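Long-range contacts in taurocyamine kinase (Schistosoma mansoni, PDB 4WOD), which reversibly transfers phosphate between ATP and the guanidino group of taurocyamine, using magnesium, as a duplicated member of the ATP:guanido phosphotransferase family: residues A[59-64]-A[267-272]; A[50-55]-A[189-194]; A[44-49]-A[71-76]; A[126-131]-A[223-228]; A[90-95]-A[260-265]. The protein carries 4 engineered substitutions. All coordinates share one frame; numbering follows the deposited sequence.

How the contacts relate
All five contacts lie in the first of the two repeats, with centres between about 11 Å (contacts 1 and 2) and about 25 Å (contacts 2 and 5) apart. Contact 1 is the hub: it joins two loops holding most of the arginine pocket and touches the other four. Contacts 2 and 3 share helix 46-55. Contact 4 sits on the large antiparallel sheet, and contact 5 on the hairpin of strands 258-259 and 263-264. Along the chain contacts 1, 2 and 3 interleave, while contact 4 falls between the two segments of contact 5 and of contact 1. Contacts 1, 2 and 5 tie residues 50-95 to residues 189-272; contact 4 lies wholly in the catalytic region.

Contact 1: A[59-64]-A[267-272]; sequences ALLPRS and FCPSNL. With ARG (arginine), chain B.
The Arg63 guanidinium has Cys268 SG over one face, displaced toward the rim, with CD of the bound arginine on that face too, and Phe267 CE2 near its edge. The Phe267 ring stands almost perpendicular to it, the planes 79° apart, and takes Arg63 CB over one face at 3.8 Å from its centroid, a CH-pi contact. The bend at chi2 (-68°) of Arg63 brings the guanidinium back to the ligand carboxylate: NH1 donates to ligand OXT at 2.8 Å and also to Pro62 O. Leu60 N meets ligand O at 2.8 Å (168°), and Leu61 N donates to OXT, which therefore receives several N-H groups. Ser64 OG gives a hydrogen bond to Phe267 O at 2.9 Å, joining the two loops. Cys268, predicted to be the active-site residue, is part of the arginine pocket. Helix 74-84 covers Leu61 through Val80, helix 69-72 covers Pro269 through Tyr70, and helix 22-26 backs Leu61 and Pro62.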
# COMPACT_ATOMS: atom_id res chain seq x y z
N ALA A 59 9.33 -5.31 16.31
CA ALA A 59 10.64 -5.02 15.73
C ALA A 59 10.91 -5.90 14.51
O ALA A 59 10.78 -7.11 14.56
CB ALA A 59 11.73 -5.20 16.77
N LEU A 60 11.31 -5.27 13.41
CA LEU A 60 11.57 -5.95 12.15
C LEU A 60 12.96 -6.61 12.06
O LEU A 60 13.14 -7.65 11.43
CB LEU A 60 11.42 -4.95 11.01
CG LEU A 60 11.40 -5.54 9.61
CD1 LEU A 60 10.22 -6.48 9.49
CD2 LEU A 60 11.30 -4.42 8.58
N LEU A 61 13.94 -5.97 12.69
CA LEU A 61 15.35 -6.31 12.52
C LEU A 61 16.04 -6.74 13.82
O LEU A 61 15.60 -6.37 14.90
CB LEU A 61 16.11 -5.11 11.94
CG LEU A 61 15.70 -4.72 10.52
CD1 LEU A 61 16.45 -3.49 10.06
CD2 LEU A 61 15.93 -5.87 9.56
N PRO A 62 17.11 -7.54 13.72
CA PRO A 62 17.94 -7.75 14.91
C PRO A 62 18.74 -6.49 15.20
O PRO A 62 18.59 -5.49 14.49
CB PRO A 62 18.87 -8.90 14.51
CG PRO A 62 18.98 -8.77 12.97
CD PRO A 62 17.58 -8.32 12.55
N ARG A 63 19.61 -6.54 16.20
CA ARG A 63 20.62 -5.50 16.31
C ARG A 63 21.97 -6.19 16.28
O ARG A 63 22.05 -7.35 15.89
CB ARG A 63 20.40 -4.64 17.56
CG ARG A 63 19.01 -3.94 17.60
CD ARG A 63 18.87 -2.83 16.51
NE ARG A 63 17.62 -2.05 16.59
CZ ARG A 63 16.45 -2.41 16.06
NH1 ARG A 63 16.33 -3.56 15.41
NH2 ARG A 63 15.39 -1.62 16.19
N SER A 64 23.03 -5.50 16.67
CA SER A 64 24.34 -6.14 16.66
C SER A 64 25.04 -5.95 17.98
O SER A 64 25.09 -4.84 18.51
CB SER A 64 25.19 -5.61 15.50
OG SER A 64 25.14 -4.20 15.43
N PHE A 267 24.70 0.06 14.51
CA PHE A 267 24.07 -0.86 15.48
C PHE A 267 22.86 -1.57 14.89
O PHE A 267 22.66 -2.78 15.07
CB PHE A 267 23.69 -0.09 16.75
CG PHE A 267 23.03 -0.92 17.82
CD1 PHE A 267 23.72 -1.92 18.49
CD2 PHE A 267 21.72 -0.66 18.20
CE1 PHE A 267 23.10 -2.66 19.50
CE2 PHE A 267 21.11 -1.39 19.21
CZ PHE A 267 21.80 -2.39 19.85
N CYS A 268 22.04 -0.83 14.16
CA CYS A 268 20.87 -1.42 13.51
C CYS A 268 21.16 -1.57 12.03
O CYS A 268 21.71 -0.65 11.41
CB CYS A 268 19.63 -0.57 13.73
SG CYS A 268 18.16 -1.18 12.89
N PRO A 269 20.83 -2.74 11.45
CA PRO A 269 21.08 -3.02 10.03
C PRO A 269 20.38 -2.07 9.07
O PRO A 269 20.83 -1.99 7.93
CB PRO A 269 20.56 -4.45 9.84
CG PRO A 269 20.71 -5.08 11.20
CD PRO A 269 20.38 -3.95 12.18
N SER A 270 19.31 -1.40 9.49
CA SER A 270 18.57 -0.52 8.58
C SER A 270 19.38 0.70 8.13
O SER A 270 19.12 1.27 7.07
CB SER A 270 17.26 -0.07 9.22
OG SER A 270 17.49 0.75 10.35
N ASN A 271 20.36 1.09 8.95
CA ASN A 271 21.17 2.29 8.70
C ASN A 271 22.59 2.03 8.20
O ASN A 271 23.46 2.87 8.39
CB ASN A 271 21.25 3.13 9.97
CG ASN A 271 19.96 3.86 10.26
OD1 ASN A 271 19.37 4.48 9.37
ND2 ASN A 271 19.50 3.78 11.50
N LEU A 272 22.82 0.87 7.60
CA LEU A 272 24.13 0.55 7.01
C LEU A 272 24.37 1.31 5.72
O LEU A 272 23.44 1.95 5.18
CB LEU A 272 24.23 -0.96 6.74
CG LEU A 272 24.21 -1.85 7.98
CD1 LEU A 272 24.00 -3.33 7.57
CD2 LEU A 272 25.50 -1.70 8.84
N ARG B . 13.49 -1.46 10.94
CA ARG B . 13.90 -1.54 12.32
C ARG B . 13.17 -2.52 13.21
O ARG B . 11.91 -2.54 13.23
CB ARG B . 13.94 -0.19 12.93
CG ARG B . 15.20 0.54 12.62
CD ARG B . 15.95 0.66 13.90
NE ARG B . 17.18 1.36 13.69
CZ ARG B . 17.57 2.35 14.44
NH1 ARG B . 18.70 2.94 14.20
NH2 ARG B . 16.81 2.75 15.42
OXT ARG B . 13.99 -3.22 13.82

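Contact 2: A[50-55]-A[189-194]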
# COMPACT_ATOMS: atom_id res chain seq x y z
N VAL A 50 19.81 -10.88 18.80
CA VAL A 50 18.39 -11.15 18.53
C VAL A 50 17.49 -11.04 19.75
O VAL A 50 16.26 -11.16 19.64
CB VAL A 50 18.19 -12.58 17.92
CG1 VAL A 50 18.90 -12.69 16.57
CG2 VAL A 50 18.68 -13.66 18.89
N ASN A 51 18.10 -10.82 20.90
CA ASN A 51 17.39 -10.74 22.16
C ASN A 51 16.18 -9.80 22.12
O ASN A 51 15.09 -10.17 22.54
CB ASN A 51 18.34 -10.29 23.26
CG ASN A 51 17.74 -10.42 24.64
OD1 ASN A 51 17.54 -11.53 25.13
ND2 ASN A 51 17.43 -9.30 25.26
N THR A 52 16.36 -8.61 21.56
CA THR A 52 15.27 -7.63 21.55
C THR A 52 14.07 -8.14 20.72
O THR A 52 12.92 -7.77 20.99
CB THR A 52 15.75 -6.25 21.02
OG1 THR A 52 14.86 -5.21 21.47
CG2 THR A 52 15.82 -6.25 19.48
N ASN A 53 14.32 -9.00 19.75
CA ASN A 53 13.22 -9.53 18.94
C ASN A 53 12.31 -10.45 19.74
O ASN A 53 11.11 -10.53 19.48
CB ASN A 53 13.73 -10.26 17.71
CG ASN A 53 14.48 -9.36 16.77
OD1 ASN A 53 15.68 -9.54 16.54
ND2 ASN A 53 13.77 -8.39 16.19
N ALA A 54 12.89 -11.14 20.70
CA ALA A 54 12.13 -12.06 21.55
C ALA A 54 11.10 -11.34 22.40
O ALA A 54 10.11 -11.94 22.81
CB ALA A 54 13.07 -12.87 22.44
N TYR A 55 11.34 -10.07 22.70
CA TYR A 55 10.49 -9.35 23.64
C TYR A 55 9.72 -8.23 22.97
O TYR A 55 8.76 -7.73 23.53
CB TYR A 55 11.32 -8.81 24.80
CG TYR A 55 12.04 -9.95 25.47
CD1 TYR A 55 11.33 -10.92 26.18
CD2 TYR A 55 13.41 -10.09 25.37
CE1 TYR A 55 11.98 -11.98 26.78
CE2 TYR A 55 14.07 -11.16 25.96
CZ TYR A 55 13.35 -12.10 26.66
OH TYR A 55 14.01 -13.14 27.26
N ASP A 189 12.90 3.86 24.62
CA ASP A 189 12.65 2.93 23.52
C ASP A 189 12.91 1.50 23.99
O ASP A 189 14.04 1.12 24.26
CB ASP A 189 13.55 3.28 22.32
CG ASP A 189 13.31 2.39 21.08
OD1 ASP A 189 12.90 1.22 21.19
OD2 ASP A 189 13.58 2.88 19.96
N ASN A 190 11.86 0.69 24.10
CA ASN A 190 12.02 -0.64 24.67
C ASN A 190 12.78 -1.59 23.74
O ASN A 190 13.37 -2.58 24.19
CB ASN A 190 10.66 -1.24 25.03
CG ASN A 190 10.73 -2.17 26.25
OD1 ASN A 190 11.70 -2.14 27.00
ND2 ASN A 190 9.70 -2.99 26.43
N VAL A 191 12.76 -1.32 22.43
CA VAL A 191 13.52 -2.14 21.50
C VAL A 191 14.99 -1.90 21.79
O VAL A 191 15.78 -2.83 21.98
CB VAL A 191 13.19 -1.83 20.02
CG1 VAL A 191 14.17 -2.53 19.08
CG2 VAL A 191 11.75 -2.22 19.68
N LEU A 192 15.35 -0.62 21.89
CA LEU A 192 16.72 -0.24 22.23
C LEU A 192 17.10 -0.79 23.60
O LEU A 192 18.20 -1.30 23.78
CB LEU A 192 16.88 1.27 22.21
CG LEU A 192 18.31 1.81 22.38
CD1 LEU A 192 19.30 1.02 21.53
CD2 LEU A 192 18.35 3.31 22.04
N ARG A 193 16.20 -0.69 24.57
CA ARG A 193 16.44 -1.24 25.90
C ARG A 193 16.81 -2.72 25.85
O ARG A 193 17.80 -3.14 26.45
CB ARG A 193 15.23 -1.03 26.81
CG ARG A 193 15.38 -1.73 28.16
CD ARG A 193 14.31 -1.28 29.14
NE ARG A 193 14.50 0.11 29.51
CZ ARG A 193 13.79 1.12 29.04
NH1 ARG A 193 14.07 2.36 29.43
NH2 ARG A 193 12.79 0.91 28.18
N ASP A 194 16.01 -3.52 25.14
CA ASP A 194 16.21 -4.97 25.17
C ASP A 194 17.35 -5.46 24.26
O ASP A 194 17.72 -6.65 24.28
CB ASP A 194 14.91 -5.67 24.80
CG ASP A 194 13.87 -5.53 25.89
OD1 ASP A 194 14.26 -5.32 27.06
OD2 ASP A 194 12.66 -5.62 25.60
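Thr52 and Asn51 both reach from helix 46-55 to backbone carbonyls of helix 190-194, and each donor lies in the plane of the carbonyl it meets; the angle of approach differs. The Thr52 hydroxyl, placed anti to its own backbone nitrogen (chi1 -159°), donates to Val191 O on a lone pair, with OG1 to O 2.6 Å and a C=O...donor angle of 116°. Asn51 ND2 donates to Asp194 O at 2.8 Å from much nearer the line of the C=O bond, at 150°, and the acceptor lies in the Asn51 amide plane. Thr52 OG1 is also 3.7 Å from Val191 CG1 and CG2 4.1 Å from it, the two side chains crossing at a slant; the hydroxyl has a further, weak hydrogen bond with Asn56 OD1. Asp194 CB packs on Thr52 OG1 at 3.4 Å, while its carboxylate leads on to Tyr55, where OD2 lies 3.6 Å from CB.

The short segment axes approach to 8.4 Å. At the start of helix 190-194, Asp189 is the N-cap: its OD1 accepts from Leu192 N at 3.1 Å and weakly from Val191 N. Val191 in turn touches Arg63 of the arginine pocket. Both cross-helix bonds run from side-chain donors to main-chain acceptors, so helix 190-194 is held through its backbone, while Val191 CG1 and Asp194 CB add side-chain packing on Thr52.

Contact 3: A[44-49]-A[71-76]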
# COMPACT_ATOMS: atom_id res chain seq x y z
N GLY A 44 30.92 -10.88 21.78
CA GLY A 44 29.47 -10.87 21.67
C GLY A 44 28.90 -12.14 21.04
O GLY A 44 29.61 -12.85 20.33
N THR A 45 27.62 -12.41 21.32
CA THR A 45 26.93 -13.58 20.79
C THR A 45 25.72 -13.21 19.95
O THR A 45 25.18 -12.10 20.09
CB THR A 45 26.43 -14.49 21.92
OG1 THR A 45 25.46 -13.78 22.70
CG2 THR A 45 27.56 -14.87 22.81
N LEU A 46 25.27 -14.14 19.10
CA LEU A 46 24.07 -13.94 18.29
C LEU A 46 22.82 -13.79 19.16
O LEU A 46 21.91 -13.03 18.81
CB LEU A 46 23.89 -15.10 17.30
CG LEU A 46 22.77 -15.11 16.27
CD1 LEU A 46 22.71 -13.84 15.37
CD2 LEU A 46 22.88 -16.36 15.40
N ALA A 47 22.77 -14.51 20.28
CA ALA A 47 21.70 -14.31 21.27
C ALA A 47 21.58 -12.82 21.65
O ALA A 47 20.48 -12.27 21.73
CB ALA A 47 21.93 -15.16 22.52
N GLN A 48 22.72 -12.17 21.88
CA GLN A 48 22.68 -10.76 22.24
C GLN A 48 22.12 -9.92 21.10
O GLN A 48 21.40 -8.93 21.36
CB GLN A 48 24.07 -10.24 22.62
CG GLN A 48 24.54 -10.75 23.95
CD GLN A 48 25.97 -10.35 24.21
OE1 GLN A 48 26.78 -10.28 23.29
NE2 GLN A 48 26.28 -10.05 25.46
N CYS A 49 22.43 -10.31 19.86
CA CYS A 49 21.90 -9.61 18.68
C CYS A 49 20.37 -9.71 18.52
O CYS A 49 19.73 -8.75 18.12
CB CYS A 49 22.53 -10.14 17.38
SG CYS A 49 24.32 -9.98 17.22
N GLU A 71 30.22 -9.83 10.38
CA GLU A 71 31.13 -10.84 9.85
C GLU A 71 30.99 -12.19 10.56
O GLU A 71 30.92 -13.24 9.90
CB GLU A 71 32.57 -10.35 9.95
CG GLU A 71 33.61 -11.36 9.49
CD GLU A 71 33.37 -11.88 8.07
OE1 GLU A 71 33.71 -13.06 7.81
OE2 GLU A 71 32.84 -11.13 7.21
N THR A 72 30.91 -12.17 11.89
CA THR A 72 30.95 -13.40 12.70
C THR A 72 29.71 -14.25 12.48
O THR A 72 29.80 -15.48 12.35
CB THR A 72 31.09 -13.07 14.20
OG1 THR A 72 32.22 -12.21 14.38
CG2 THR A 72 31.29 -14.37 15.05
N PHE A 73 28.55 -13.61 12.40
CA PHE A 73 27.32 -14.35 12.09
C PHE A 73 26.80 -14.01 10.69
O PHE A 73 25.60 -13.79 10.47
CB PHE A 73 26.27 -14.08 13.17
CG PHE A 73 26.83 -14.12 14.57
CD1 PHE A 73 27.23 -15.33 15.13
CD2 PHE A 73 26.94 -12.96 15.32
CE1 PHE A 73 27.74 -15.38 16.42
CE2 PHE A 73 27.46 -13.00 16.63
CZ PHE A 73 27.86 -14.22 17.18
N ARG A 74 27.71 -14.02 9.72
CA ARG A 74 27.39 -13.57 8.37
C ARG A 74 26.24 -14.27 7.64
O ARG A 74 25.50 -13.63 6.91
CB ARG A 74 28.63 -13.68 7.49
CG ARG A 74 28.39 -13.08 6.13
CD ARG A 74 29.57 -12.33 5.63
NE ARG A 74 29.49 -12.17 4.19
CZ ARG A 74 30.55 -12.00 3.42
NH1 ARG A 74 31.76 -11.95 3.97
NH2 ARG A 74 30.39 -11.88 2.11
N ASP A 75 26.09 -15.59 7.81
CA ASP A 75 25.04 -16.31 7.10
C ASP A 75 23.66 -15.77 7.48
O ASP A 75 22.73 -15.76 6.67
CB ASP A 75 25.07 -17.82 7.40
CG ASP A 75 26.35 -18.50 6.94
OD1 ASP A 75 27.13 -17.90 6.17
OD2 ASP A 75 26.55 -19.65 7.36
N PHE A 76 23.55 -15.34 8.73
CA PHE A 76 22.31 -14.76 9.26
C PHE A 76 22.15 -13.31 8.82
O PHE A 76 21.13 -12.94 8.23
CB PHE A 76 22.30 -14.87 10.80
CG PHE A 76 21.20 -14.09 11.47
CD1 PHE A 76 19.88 -14.53 11.44
CD2 PHE A 76 21.49 -12.91 12.17
CE1 PHE A 76 18.86 -13.80 12.07
CE2 PHE A 76 20.47 -12.17 12.81
CZ PHE A 76 19.16 -12.62 12.76
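The backbone at the start of a helix lies against an aromatic ring here: Phe73 CZ comes to 3.2 Å from Leu46 N, while Leu46 CB stands over the centre of the same ring. The CB-to-centroid distance is 3.9 Å and the direction only 6° off the ring normal, so this CH-pi contact is almost exactly face-on. Thr72 CG2 covers the opposite face, and Gly44 O sits at the edge, in the ring plane. The ring is therefore flanked on both faces as well as met at its rim. Cys49 SG adds a sulfur-aromatic contact to Phe73, 5.3 Å from the centroid and oblique to it.

Leu46 carries a second contact. With CG anti to the backbone N (chi1 -176°), CD1 extends past Phe73 to Phe76 and stops 3.5 Å from CD2. One leucine thus bridges both phenylalanines. Phe73 stands between helices 69-72 and 74-84, at the N-cap position of the latter, and its ring also meets Tyr35 edge-to-face.

The start of helix 46-55 is closed by a capping box: Thr45 N donates to Gln48 OE1 at 3.0 Å, and Gln48 N donates to Thr45 OG1 at 3.3 Å, while Gln48 NE2 goes to Met1 O. Between the segments the side-chain contacts are apolar and aromatic, and the main-chain atoms that touch the Phe73 ring do so without a hydrogen bond, so shape and dispersion join the two.

Contact 4: A[126-131]-A[223-228]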
# COMPACT_ATOMS: atom_id res chain seq x y z
N ARG A 126 28.07 6.88 12.88
CA ARG A 126 29.35 6.20 12.73
C ARG A 126 29.63 5.29 13.92
O ARG A 126 29.24 5.58 15.05
CB ARG A 126 30.51 7.19 12.58
CG ARG A 126 30.47 8.06 11.33
CD ARG A 126 30.72 7.24 10.07
NE ARG A 126 30.98 8.07 8.89
CZ ARG A 126 30.06 8.37 7.98
NH1 ARG A 126 28.81 7.93 8.12
NH2 ARG A 126 30.39 9.12 6.93
N THR A 127 30.33 4.20 13.62
CA THR A 127 30.89 3.30 14.61
C THR A 127 32.38 3.57 14.71
O THR A 127 33.06 3.59 13.68
CB THR A 127 30.70 1.85 14.21
OG1 THR A 127 29.30 1.55 14.10
CG2 THR A 127 31.39 0.91 15.23
N VAL A 128 32.88 3.78 15.91
CA VAL A 128 34.32 3.94 16.11
C VAL A 128 34.99 2.55 16.25
O VAL A 128 34.57 1.74 17.09
CB VAL A 128 34.63 4.83 17.35
CG1 VAL A 128 36.13 4.88 17.64
CG2 VAL A 128 34.07 6.26 17.17
N GLU A 129 35.99 2.27 15.42
CA GLU A 129 36.73 1.00 15.52
C GLU A 129 37.29 0.74 16.91
O GLU A 129 37.75 1.66 17.58
CB GLU A 129 37.90 0.97 14.53
CG GLU A 129 37.49 0.78 13.09
CD GLU A 129 38.68 0.77 12.17
OE1 GLU A 129 39.74 1.34 12.53
OE2 GLU A 129 38.56 0.17 11.07
N GLY A 130 37.26 -0.52 17.31
CA GLY A 130 37.89 -0.95 18.54
C GLY A 130 36.94 -0.99 19.72
O GLY A 130 37.35 -1.34 20.82
N PHE A 131 35.67 -0.62 19.52
CA PHE A 131 34.72 -0.56 20.63
C PHE A 131 33.46 -1.32 20.28
O PHE A 131 33.05 -1.30 19.14
CB PHE A 131 34.32 0.88 20.98
CG PHE A 131 35.45 1.72 21.50
CD1 PHE A 131 35.68 1.84 22.87
CD2 PHE A 131 36.29 2.39 20.62
CE1 PHE A 131 36.71 2.62 23.36
CE2 PHE A 131 37.33 3.18 21.10
CZ PHE A 131 37.54 3.29 22.47
N ASP A 223 24.05 4.27 18.27
CA ASP A 223 25.34 4.26 17.61
C ASP A 223 26.34 5.05 18.43
O ASP A 223 25.96 5.80 19.35
CB ASP A 223 25.22 4.84 16.19
CG ASP A 223 24.54 3.86 15.23
OD1 ASP A 223 24.99 2.70 15.16
OD2 ASP A 223 23.54 4.23 14.59
N HIS A 224 27.62 4.86 18.12
CA HIS A 224 28.68 5.54 18.84
C HIS A 224 28.47 7.05 18.67
O HIS A 224 28.45 7.82 19.65
CB HIS A 224 30.06 5.10 18.34
CG HIS A 224 30.41 3.70 18.74
ND1 HIS A 224 31.50 3.02 18.25
CD2 HIS A 224 29.79 2.84 19.59
CE1 HIS A 224 31.55 1.82 18.79
NE2 HIS A 224 30.53 1.68 19.62
N ILE A 225 28.29 7.44 17.42
CA ILE A 225 28.04 8.83 17.05
C ILE A 225 26.84 8.92 16.12
O ILE A 225 26.73 8.14 15.16
CB ILE A 225 29.24 9.46 16.32
CG1 ILE A 225 30.56 8.97 16.93
CG2 ILE A 225 29.13 10.96 16.35
CD1 ILE A 225 31.81 9.33 16.13
N ARG A 226 25.94 9.84 16.42
CA ARG A 226 24.90 10.21 15.47
C ARG A 226 25.03 11.72 15.25
O ARG A 226 24.99 12.49 16.21
CB ARG A 226 23.49 9.84 15.96
CG ARG A 226 22.47 9.97 14.83
CD ARG A 226 21.10 9.35 15.09
NE ARG A 226 21.08 7.91 15.44
CZ ARG A 226 21.67 6.92 14.77
NH1 ARG A 226 21.52 5.67 15.21
NH2 ARG A 226 22.42 7.13 13.69
N VAL A 227 25.24 12.10 14.00
CA VAL A 227 25.42 13.51 13.64
C VAL A 227 24.22 14.00 12.83
O VAL A 227 23.79 13.36 11.85
CB VAL A 227 26.72 13.71 12.86
CG1 VAL A 227 27.06 15.20 12.78
CG2 VAL A 227 27.86 12.94 13.52
N ILE A 228 23.70 15.15 13.25
CA ILE A 228 22.48 15.72 12.70
C ILE A 228 22.66 17.21 12.41
O ILE A 228 23.05 17.97 13.31
CB ILE A 228 21.31 15.55 13.69
CG1 ILE A 228 21.20 14.07 14.09
CG2 ILE A 228 20.01 16.11 13.11
CD1 ILE A 228 20.44 13.84 15.36
O HOH W 1 27.69 2.91 15.81
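Backbone hydrogen bonds pair Arg126 with Ile225 in both directions: Arg126 N donates to Ile225 O at 2.9 Å and Ile225 N to Arg126 O at 3.2 Å. A third bond uses a side chain. Val128 N meets His224 ND1 at 2.8 Å; since a main-chain N-H is the donor, ND1 must be the acceptor, and the partner is near the ring plane, 15° out of it. NE2 of the ring is bonded to Gly132 O, so both nitrogens are used and the ring is fixed in rotation.

The Arg126-Ile225 pair is the antiparallel hydrogen-bonded type and joins strands 117-126 and 225-232, neighbours in the large antiparallel sheet of the phosphagen kinase catalytic domain. Beyond it the chain from Val128 to Phe131 makes a type II turn, with Gly130 at positive phi.

A water knits the polar part together, donating to Thr127 OG1 at 2.7 Å and Asp223 OD1 at 2.8 Å, reaching Arg126 O as well, and accepting from His224 N. Thr127 OG1 also bonds Ile265 O, and Phe267 N is a second partner of Asp223 OD1. Asp223 OD2 forms a salt bridge with Arg226 NH1 at 2.6 Å, met on the anti side, tilted 30° out of the carboxylate plane; Arg226 is a predicted ATP-binding residue.

In the apolar contact, Val128 CG2 touches Ile225 CD1 at 4.0 Å. Separately, the Thr127 methyl CG2 makes a van der Waals contact with the imidazole, 3.7 Å from His224 CE1.

Contact 5: A[90-95]-A[260-265]; sequences GKIQHP and DRLGFI
A classic beta bulge, in which Leu262 and Gly263 both face Asn259, shapes the hairpin of strands 258-259 and 263-264 where residues 90-95 lie against it. The Gly263 phi of 67° suits glycine, and the absence of a side chain lets the His94 ring approach: His94 CD2 is 3.5 Å from Gly263 CA, and CB lies 3.6 Å from Gly263 N. A His94 chi1 of -168°, which turns CG away from the residue's own N, sets the imidazole against this backbone, meeting it obliquely, while Pro95 CD rests on one of the ring faces. His94 ND1 is held by Gly328 N.

His94 N supplies the direct hydrogen bond between the segments, to Asp260 O at 3.1 Å; it approaches from above the carbonyl plane, 44° out of it. A water adds a second link, donating to His94 O at 2.8 Å and to Asp260 OD1, whose charge is also met by Lys96. On the apolar side, Ile92 CG2 meets Leu262 CD2 at 3.7 Å, the branches crossing at an oblique angle. The aliphatic part of Arg261 runs alongside the Ile92 backbone, with CG 3.4 Å from Ile92 O.

The Arg261 guanidinium lies with one face on Leu262 CG, and its NH1 forms a salt bridge with Asp78 of helix 74-84. The same helix receives Ile92 and Leu262 on Ile81, and helix 69-72 meets Leu262 through Tyr70.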
# COMPACT_ATOMS: atom_id res chain seq x y z
N GLY A 90 21.26 -10.99 -3.47
CA GLY A 90 22.01 -11.07 -2.24
C GLY A 90 23.44 -10.64 -2.49
O GLY A 90 24.35 -11.05 -1.78
N LYS A 91 23.62 -9.80 -3.51
CA LYS A 91 24.94 -9.34 -3.93
C LYS A 91 25.29 -8.04 -3.23
O LYS A 91 25.48 -7.00 -3.87
CB LYS A 91 24.99 -9.16 -5.44
CG LYS A 91 26.39 -9.25 -6.03
CD LYS A 91 26.39 -8.95 -7.52
CE LYS A 91 26.84 -10.15 -8.34
NZ LYS A 91 26.99 -9.82 -9.78
N ILE A 92 25.36 -8.09 -1.91
CA ILE A 92 25.50 -6.88 -1.12
C ILE A 92 26.82 -6.18 -1.41
O ILE A 92 27.87 -6.79 -1.33
CB ILE A 92 25.41 -7.19 0.37
CG1 ILE A 92 24.22 -8.13 0.62
CG2 ILE A 92 25.27 -5.90 1.17
CD1 ILE A 92 24.18 -8.70 2.02
N GLN A 93 26.75 -4.90 -1.76
CA GLN A 93 27.99 -4.15 -1.96
C GLN A 93 27.74 -2.68 -1.69
O GLN A 93 26.60 -2.22 -1.67
CB GLN A 93 28.55 -4.37 -3.37
CG GLN A 93 27.65 -3.90 -4.50
CD GLN A 93 28.24 -4.21 -5.88
OE1 GLN A 93 29.35 -3.78 -6.21
NE2 GLN A 93 27.50 -4.97 -6.68
N HIS A 94 28.81 -1.94 -1.44
CA HIS A 94 28.66 -0.52 -1.16
C HIS A 94 29.87 0.26 -1.65
O HIS A 94 31.01 -0.13 -1.38
CB HIS A 94 28.46 -0.29 0.35
CG HIS A 94 28.03 1.10 0.67
ND1 HIS A 94 26.74 1.53 0.46
CD2 HIS A 94 28.72 2.17 1.13
CE1 HIS A 94 26.64 2.80 0.80
NE2 HIS A 94 27.83 3.21 1.22
N PRO A 95 29.64 1.41 -2.32
CA PRO A 95 30.76 2.20 -2.84
C PRO A 95 31.52 2.98 -1.76
O PRO A 95 31.00 3.16 -0.66
CB PRO A 95 30.08 3.17 -3.81
CG PRO A 95 28.73 3.36 -3.26
CD PRO A 95 28.34 2.03 -2.62
N ASP A 260 33.68 -2.84 2.39
CA ASP A 260 33.21 -2.59 1.04
C ASP A 260 31.96 -3.38 0.69
O ASP A 260 31.46 -3.28 -0.42
CB ASP A 260 34.33 -2.89 0.03
CG ASP A 260 35.54 -1.99 0.21
OD1 ASP A 260 35.51 -0.84 -0.28
OD2 ASP A 260 36.52 -2.43 0.87
N ARG A 261 31.44 -4.14 1.64
CA ARG A 261 30.17 -4.83 1.47
C ARG A 261 29.00 -4.05 2.11
O ARG A 261 27.98 -3.80 1.46
CB ARG A 261 30.29 -6.23 2.06
CG ARG A 261 29.13 -7.16 1.83
CD ARG A 261 29.57 -8.56 2.24
NE ARG A 261 30.08 -8.59 3.60
CZ ARG A 261 29.29 -8.76 4.65
NH1 ARG A 261 28.01 -8.93 4.44
NH2 ARG A 261 29.78 -8.77 5.89
N LEU A 262 29.15 -3.66 3.38
CA LEU A 262 28.07 -2.99 4.09
C LEU A 262 28.26 -1.49 4.22
O LEU A 262 27.41 -0.80 4.79
CB LEU A 262 27.90 -3.59 5.50
CG LEU A 262 27.73 -5.11 5.49
CD1 LEU A 262 27.62 -5.67 6.89
CD2 LEU A 262 26.51 -5.50 4.67
N GLY A 263 29.38 -0.96 3.74
CA GLY A 263 29.68 0.43 4.01
C GLY A 263 29.96 0.69 5.49
O GLY A 263 30.67 -0.08 6.13
N PHE A 264 29.42 1.80 6.03
CA PHE A 264 29.61 2.14 7.44
C PHE A 264 28.76 1.24 8.33
O PHE A 264 27.53 1.13 8.17
CB PHE A 264 29.27 3.60 7.71
CG PHE A 264 30.26 4.57 7.13
CD1 PHE A 264 31.52 4.72 7.70
CD2 PHE A 264 29.93 5.32 6.02
CE1 PHE A 264 32.43 5.62 7.17
CE2 PHE A 264 30.84 6.23 5.48
CZ PHE A 264 32.08 6.38 6.07
N ILE A 265 29.43 0.58 9.26
CA ILE A 265 28.74 -0.28 10.22
C ILE A 265 27.90 0.55 11.18
O ILE A 265 28.33 1.62 11.65
CB ILE A 265 29.75 -1.14 11.02
CG1 ILE A 265 30.65 -1.94 10.07
CG2 ILE A 265 29.04 -2.04 12.04
CD1 ILE A 265 29.91 -2.78 9.04
O HOH W 2 33.75 0.25 -1.64